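Local coordinates for GH26C (Muricauda sp. MAR_2010_75, PDB 6Q78), which probably hydrolyses internal beta-1,4-mannosidic linkages in mannan-type polysaccharides, at residues Phe156-His168 and Ala182-Tyr196. Sequence-based numbering, arbitrary orientation.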
loop_
_atom_site.group_PDB
_atom_site.type_symbol
_atom_site.label_atom_id
_atom_site.label_comp_id
_atom_site.label_asym_id
_atom_site.label_seq_id
_atom_site.Cartn_x
_atom_site.Cartn_y
_atom_site.Cartn_z
ATOM N N PHE A 156 3.148 -0.982 3.994
ATOM C CA PHE A 156 3.367 0.331 4.609
ATOM C C PHE A 156 3.459 1.427 3.567
ATOM O O PHE A 156 4.256 1.316 2.620
ATOM C CB PHE A 156 4.700 0.386 5.363
ATOM C CG PHE A 156 4.654 -0.144 6.772
ATOM C CD1 PHE A 156 4.547 -1.526 7.013
ATOM C CD2 PHE A 156 4.701 0.728 7.847
ATOM C CE1 PHE A 156 4.524 -2.030 8.326
ATOM C CE2 PHE A 156 4.714 0.222 9.168
ATOM C CZ PHE A 156 4.632 -1.157 9.394
ATOM N N CYS A 157 2.683 2.491 3.766
ATOM C CA CYS A 157 2.894 3.757 3.077
ATOM C C CYS A 157 3.654 4.668 4.041
ATOM O O CYS A 157 4.042 4.254 5.142
ATOM C CB CYS A 157 1.567 4.357 2.588
ATOM S SG CYS A 157 0.420 4.788 3.945
ATOM N N TRP A 158 3.923 5.911 3.618
ATOM C CA TRP A 158 4.730 6.824 4.430
ATOM C C TRP A 158 4.247 8.249 4.204
ATOM O O TRP A 158 4.663 8.912 3.238
ATOM C CB TRP A 158 6.188 6.672 4.043
ATOM C CG TRP A 158 7.120 7.448 4.927
ATOM C CD1 TRP A 158 6.841 7.996 6.163
ATOM C CD2 TRP A 158 8.508 7.697 4.690
ATOM N NE1 TRP A 158 7.977 8.605 6.692
ATOM C CE2 TRP A 158 9.012 8.421 5.803
ATOM C CE3 TRP A 158 9.364 7.406 3.635
ATOM C CZ2 TRP A 158 10.340 8.811 5.887
ATOM C CZ3 TRP A 158 10.691 7.831 3.712
ATOM C CH2 TRP A 158 11.156 8.515 4.823
ATOM N N HIS A 159 3.397 8.740 5.122
ATOM C CA HIS A 159 3.025 10.151 5.095
ATOM C C HIS A 159 4.134 10.907 5.818
ATOM O O HIS A 159 4.087 11.183 7.030
ATOM C CB HIS A 159 1.643 10.375 5.693
ATOM C CG HIS A 159 0.528 9.947 4.790
ATOM N ND1 HIS A 159 0.081 8.641 4.735
ATOM C CD2 HIS A 159 -0.249 10.653 3.927
ATOM C CE1 HIS A 159 -0.906 8.558 3.853
ATOM N NE2 HIS A 159 -1.113 9.758 3.334
ATOM N N PHE A 160 5.183 11.201 5.036
ATOM C CA PHE A 160 6.454 11.752 5.519
ATOM C C PHE A 160 6.345 13.270 5.612
ATOM O O PHE A 160 6.181 13.954 4.606
ATOM C CB PHE A 160 7.515 11.283 4.516
ATOM C CG PHE A 160 8.944 11.770 4.773
ATOM C CD1 PHE A 160 9.375 12.135 6.033
ATOM C CD2 PHE A 160 9.853 11.790 3.724
ATOM C CE1 PHE A 160 10.705 12.549 6.229
ATOM C CE2 PHE A 160 11.146 12.239 3.907
ATOM C CZ PHE A 160 11.572 12.626 5.154
ATOM N N ARG A 161 6.362 13.788 6.833
ATOM C CA ARG A 161 6.284 15.235 7.008
ATOM C C ARG A 161 7.528 15.885 6.420
ATOM O O ARG A 161 8.643 15.376 6.550
ATOM C CB ARG A 161 6.093 15.591 8.491
ATOM C CG ARG A 161 4.747 15.092 9.002
ATOM C CD ARG A 161 4.575 15.277 10.501
ATOM N NE ARG A 161 3.517 14.394 10.971
ATOM C CZ ARG A 161 2.224 14.675 10.961
ATOM N NH1 ARG A 161 1.788 15.842 10.510
ATOM N NH2 ARG A 161 1.355 13.743 11.391
ATOM N N GLU A 162 7.334 17.032 5.786
ATOM C CA GLU A 162 8.393 17.643 5.014
ATOM C C GLU A 162 9.557 18.020 5.930
ATOM O O GLU A 162 9.360 18.309 7.117
ATOM C CB GLU A 162 7.855 18.863 4.252
ATOM C CG GLU A 162 7.468 20.092 5.130
ATOM C CD GLU A 162 8.671 20.866 5.606
ATOM O OE1 GLU A 162 8.607 21.484 6.720
ATOM O OE2 GLU A 162 9.677 20.878 4.859
ATOM N N PRO A 163 10.780 18.042 5.391
ATOM C CA PRO A 163 11.978 17.993 6.253
ATOM C C PRO A 163 12.373 19.300 6.921
ATOM O O PRO A 163 13.106 19.257 7.927
ATOM C CB PRO A 163 13.094 17.536 5.282
ATOM C CG PRO A 163 12.624 18.088 3.955
ATOM C CD PRO A 163 11.120 17.836 3.981
ATOM N N PHE A 164 11.937 20.454 6.414
ATOM C CA PHE A 164 12.416 21.711 6.980
ATOM C C PHE A 164 11.878 21.927 8.387
ATOM O O PHE A 164 12.615 22.359 9.284
ATOM C CB PHE A 164 12.062 22.890 6.069
ATOM C CG PHE A 164 12.863 22.937 4.804
ATOM C CD1 PHE A 164 14.152 23.432 4.817
ATOM C CD2 PHE A 164 12.323 22.484 3.604
ATOM C CE1 PHE A 164 14.914 23.476 3.646
ATOM C CE2 PHE A 164 13.062 22.524 2.439
ATOM C CZ PHE A 164 14.355 23.036 2.449
ATOM N N GLU A 165 10.583 21.685 8.592
ATOM C CA GLU A 165 10.013 21.834 9.922
ATOM C C GLU A 165 9.398 20.552 10.463
ATOM O O GLU A 165 9.131 20.469 11.670
ATOM C CB GLU A 165 8.981 22.978 9.967
ATOM C CG GLU A 165 9.625 24.379 9.755
ATOM C CD GLU A 165 8.641 25.546 9.861
ATOM O OE1 GLU A 165 7.406 25.335 9.812
ATOM O OE2 GLU A 165 9.118 26.696 9.986
ATOM N N GLY A 166 9.198 19.535 9.627
ATOM C CA GLY A 166 8.734 18.264 10.147
ATOM C C GLY A 166 7.303 18.213 10.629
ATOM O O GLY A 166 6.953 17.273 11.337
ATOM N N GLU A 167 6.458 19.155 10.214
ATOM C CA GLU A 167 5.092 19.203 10.730
ATOM C C GLU A 167 4.027 18.756 9.744
ATOM O O GLU A 167 2.995 18.241 10.189
ATOM C CB GLU A 167 4.751 20.623 11.203
ATOM C CG GLU A 167 5.621 21.064 12.338
ATOM C CD GLU A 167 5.185 22.397 12.913
ATOM O OE1 GLU A 167 4.924 22.461 14.136
ATOM O OE2 GLU A 167 5.072 23.360 12.127
ATOM N N HIS A 168 4.214 18.961 8.423
ATOM C CA HIS A 168 3.138 18.765 7.450
ATOM C C HIS A 168 3.625 17.961 6.260
ATOM O O HIS A 168 4.754 18.147 5.789
ATOM C CB HIS A 168 2.618 20.130 6.947
ATOM C CG HIS A 168 2.088 21.003 8.041
ATOM N ND1 HIS A 168 0.953 20.692 8.765
ATOM C CD2 HIS A 168 2.558 22.166 8.552
ATOM C CE1 HIS A 168 0.741 21.636 9.669
ATOM N NE2 HIS A 168 1.699 22.538 9.561
ATOM N N ALA A 182 11.211 20.965 -0.644
ATOM C CA ALA A 182 11.346 19.822 0.251
ATOM C C ALA A 182 12.016 18.636 -0.430
ATOM O O ALA A 182 12.958 18.057 0.121
ATOM C CB ALA A 182 9.974 19.453 0.816
ATOM N N LEU A 183 11.516 18.226 -1.606
ATOM C CA LEU A 183 12.059 17.022 -2.244
ATOM C C LEU A 183 13.480 17.276 -2.720
ATOM O O LEU A 183 14.388 16.479 -2.471
ATOM C CB LEU A 183 11.169 16.553 -3.411
ATOM C CG LEU A 183 11.636 15.216 -4.021
ATOM C CD1 LEU A 183 10.465 14.355 -4.547
ATOM C CD2 LEU A 183 12.611 15.424 -5.138
ATOM N N LYS A 184 13.709 18.411 -3.370
ATOM C CA LYS A 184 15.070 18.739 -3.778
ATOM C C LYS A 184 16.039 18.672 -2.600
ATOM O O LYS A 184 17.190 18.242 -2.758
ATOM C CB LYS A 184 15.127 20.124 -4.449
ATOM C CG LYS A 184 14.346 20.199 -5.771
ATOM C CD LYS A 184 14.053 21.650 -6.189
ATOM C CE LYS A 184 13.128 21.685 -7.401
ATOM N NZ LYS A 184 12.757 23.091 -7.739
ATOM N N SER A 185 15.589 19.084 -1.401
ATOM C CA SER A 185 16.488 19.168 -0.260
ATOM C C SER A 185 16.896 17.801 0.289
ATOM O O SER A 185 17.836 17.734 1.085
ATOM C CB SER A 185 15.881 20.027 0.859
ATOM O OG SER A 185 14.922 19.266 1.606
ATOM N N ILE A 186 16.191 16.721 -0.065
ATOM C CA ILE A 186 16.555 15.407 0.465
ATOM C C ILE A 186 17.386 14.578 -0.497
ATOM O O ILE A 186 17.850 13.489 -0.117
ATOM C CB ILE A 186 15.357 14.618 1.020
ATOM C CG1 ILE A 186 14.374 14.293 -0.097
ATOM C CG2 ILE A 186 14.756 15.347 2.199
ATOM C CD1 ILE A 186 13.273 13.274 0.335
ATOM N N LEU A 187 17.607 15.072 -1.718
ATOM C CA LEU A 187 18.443 14.386 -2.679
ATOM C C LEU A 187 19.901 14.592 -2.285
ATOM O O LEU A 187 20.225 15.500 -1.506
ATOM C CB LEU A 187 18.212 15.010 -4.054
ATOM C CG LEU A 187 16.797 14.850 -4.628
ATOM C CD1 LEU A 187 16.641 15.613 -5.945
ATOM C CD2 LEU A 187 16.536 13.386 -4.815
ATOM N N PRO A 188 20.798 13.751 -2.773
ATOM C CA PRO A 188 22.225 13.983 -2.524
ATOM C C PRO A 188 22.601 15.398 -2.950
ATOM O O PRO A 188 22.223 15.863 -4.024
ATOM C CB PRO A 188 22.906 12.914 -3.384
ATOM C CG PRO A 188 21.871 11.804 -3.457
ATOM C CD PRO A 188 20.545 12.526 -3.553
ATOM N N GLY A 189 23.336 16.105 -2.088
ATOM C CA GLY A 189 23.621 17.507 -2.303
ATOM C C GLY A 189 22.610 18.445 -1.677
ATOM O O GLY A 189 22.880 19.638 -1.559
ATOM N N GLY A 190 21.438 17.937 -1.284
ATOM C CA GLY A 190 20.447 18.786 -0.625
ATOM C C GLY A 190 20.785 19.033 0.836
ATOM O O GLY A 190 21.467 18.246 1.495
ATOM N N GLU A 191 20.297 20.167 1.351
ATOM C CA GLU A 191 20.624 20.529 2.725
ATOM C C GLU A 191 19.978 19.602 3.747
ATOM O O GLU A 191 20.421 19.566 4.905
ATOM C CB GLU A 191 20.308 22.004 2.982
ATOM C CG GLU A 191 18.837 22.315 2.899
ATOM C CD GLU A 191 18.524 23.740 3.318
ATOM O OE1 GLU A 191 18.677 24.058 4.514
ATOM O OE2 GLU A 191 18.133 24.545 2.448
ATOM N N ASN A 192 18.972 18.827 3.343
ATOM C CA ASN A 192 18.321 17.882 4.248
ATOM C C ASN A 192 18.630 16.423 3.917
ATOM O O ASN A 192 17.908 15.511 4.357
ATOM C CB ASN A 192 16.805 18.116 4.265
ATOM C CG ASN A 192 16.444 19.458 4.876
ATOM O OD1 ASN A 192 17.053 19.869 5.857
ATOM N ND2 ASN A 192 15.500 20.174 4.263
ATOM N N HIS A 193 19.720 16.158 3.196
ATOM C CA HIS A 193 20.006 14.788 2.772
ATOM C C HIS A 193 20.418 13.906 3.948
ATOM O O HIS A 193 19.976 12.754 4.041
ATOM C CB HIS A 193 21.079 14.820 1.675
ATOM C CG HIS A 193 21.404 13.476 1.113
ATOM N ND1 HIS A 193 20.460 12.691 0.488
ATOM C CD2 HIS A 193 22.567 12.783 1.069
ATOM C CE1 HIS A 193 21.028 11.560 0.091
ATOM N NE2 HIS A 193 22.313 11.606 0.412
ATOM N N ASP A 194 21.263 14.408 4.853
ATOM C CA ASP A 194 21.613 13.615 6.027
ATOM C C ASP A 194 20.395 13.371 6.910
ATOM O O ASP A 194 20.214 12.264 7.436
ATOM C CB ASP A 194 22.716 14.315 6.817
ATOM C CG ASP A 194 24.076 14.180 6.163
ATOM O OD1 ASP A 194 24.949 15.038 6.424
ATOM O OD2 ASP A 194 24.268 13.235 5.378
ATOM N N TYR A 195 19.529 14.384 7.057
ATOM C CA TYR A 195 18.260 14.199 7.763
ATOM C C TYR A 195 17.454 13.058 7.154
ATOM O O TYR A 195 16.883 12.209 7.873
ATOM C CB TYR A 195 17.471 15.504 7.641
ATOM C CG TYR A 195 16.048 15.494 8.149
ATOM C CD1 TYR A 195 14.998 15.147 7.322
ATOM C CD2 TYR A 195 15.742 15.893 9.435
ATOM C CE1 TYR A 195 13.689 15.175 7.759
ATOM C CE2 TYR A 195 14.414 15.908 9.889
ATOM C CZ TYR A 195 13.403 15.567 9.028
ATOM O OH TYR A 195 12.095 15.592 9.463
ATOM N N TYR A 196 17.378 13.031 5.823
ATOM C CA TYR A 196 16.603 11.981 5.161
ATOM C C TYR A 196 17.249 10.606 5.356
ATOM O O TYR A 196 16.545 9.611 5.592
ATOM C CB TYR A 196 16.487 12.307 3.671
ATOM C CG TYR A 196 15.714 11.283 2.892
ATOM C CD1 TYR A 196 14.421 10.934 3.281
ATOM C CD2 TYR A 196 16.265 10.648 1.775
ATOM C CE1 TYR A 196 13.677 9.989 2.578
ATOM C CE2 TYR A 196 15.510 9.689 1.035
ATOM C CZ TYR A 196 14.227 9.374 1.471
ATOM O OH TYR A 196 13.451 8.437 0.837
HETATM O O HOH W 1 9.628 14.468 8.938
#
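Pro163 is wedged among Ala182, Ser185, Ile186, Asn192 and Tyr195, where its compact, rigid ring offers apolar carbons to neighbours on several sides. Its CB lies 3.5 Å from CE1 of Tyr195, whose phenol ring has one face turned to Pro163 O, while its CG lies 3.5 Å from Ser185 OG and also touches CG2 of Ile186, and its CD rests 3.7 Å from CB of Ala182.

The CB of Phe164 leads away from 182-196, but with CG anti to the carbonyl carbon (chi1 -72°) the ring comes back to meet Ser185, Glu191 and Asn192. The Asn192 amide stands on this ring, with ND2 3.4 Å above the plane over its centre and the two planes 75° apart. The same ND2 donates to Ser185 OG (2.9 Å), which itself donates to Ala182 O, a short chain of hydrogen bonds that helps hold the amide's orientation. At the ring edge the carboxylate of Glu191 stands nearly perpendicular, OE2 being 3.6 Å from CE1 of Phe164. Within 156-168, the bent side chain of Glu162 accepts the backbone N-H of Phe164 at OE2 and that of Glu165 at OE1, tying down the backbone that follows Pro163.

Phe160 and Tyr196 meet rim to rim, CE2 of Phe160 3.6 Å from CD1 of Tyr196, and Trp158 CH2 touches the same tyrosine at CE1. All three are buried, which suits their broad apolar rings; Tyr196 OH bonds Thr252. The Tyr195 hydroxyl bonds Asp123 and a water that also reaches Arg161 O.

The contact packs the loop following strand 153-157 of the TIM barrel against the end of helix 176-186 and the start of helix 193-208. Helix 242-259 backs Ile186, and Leu200 and Ile203 of helix 193-208 continue the packing against Trp158.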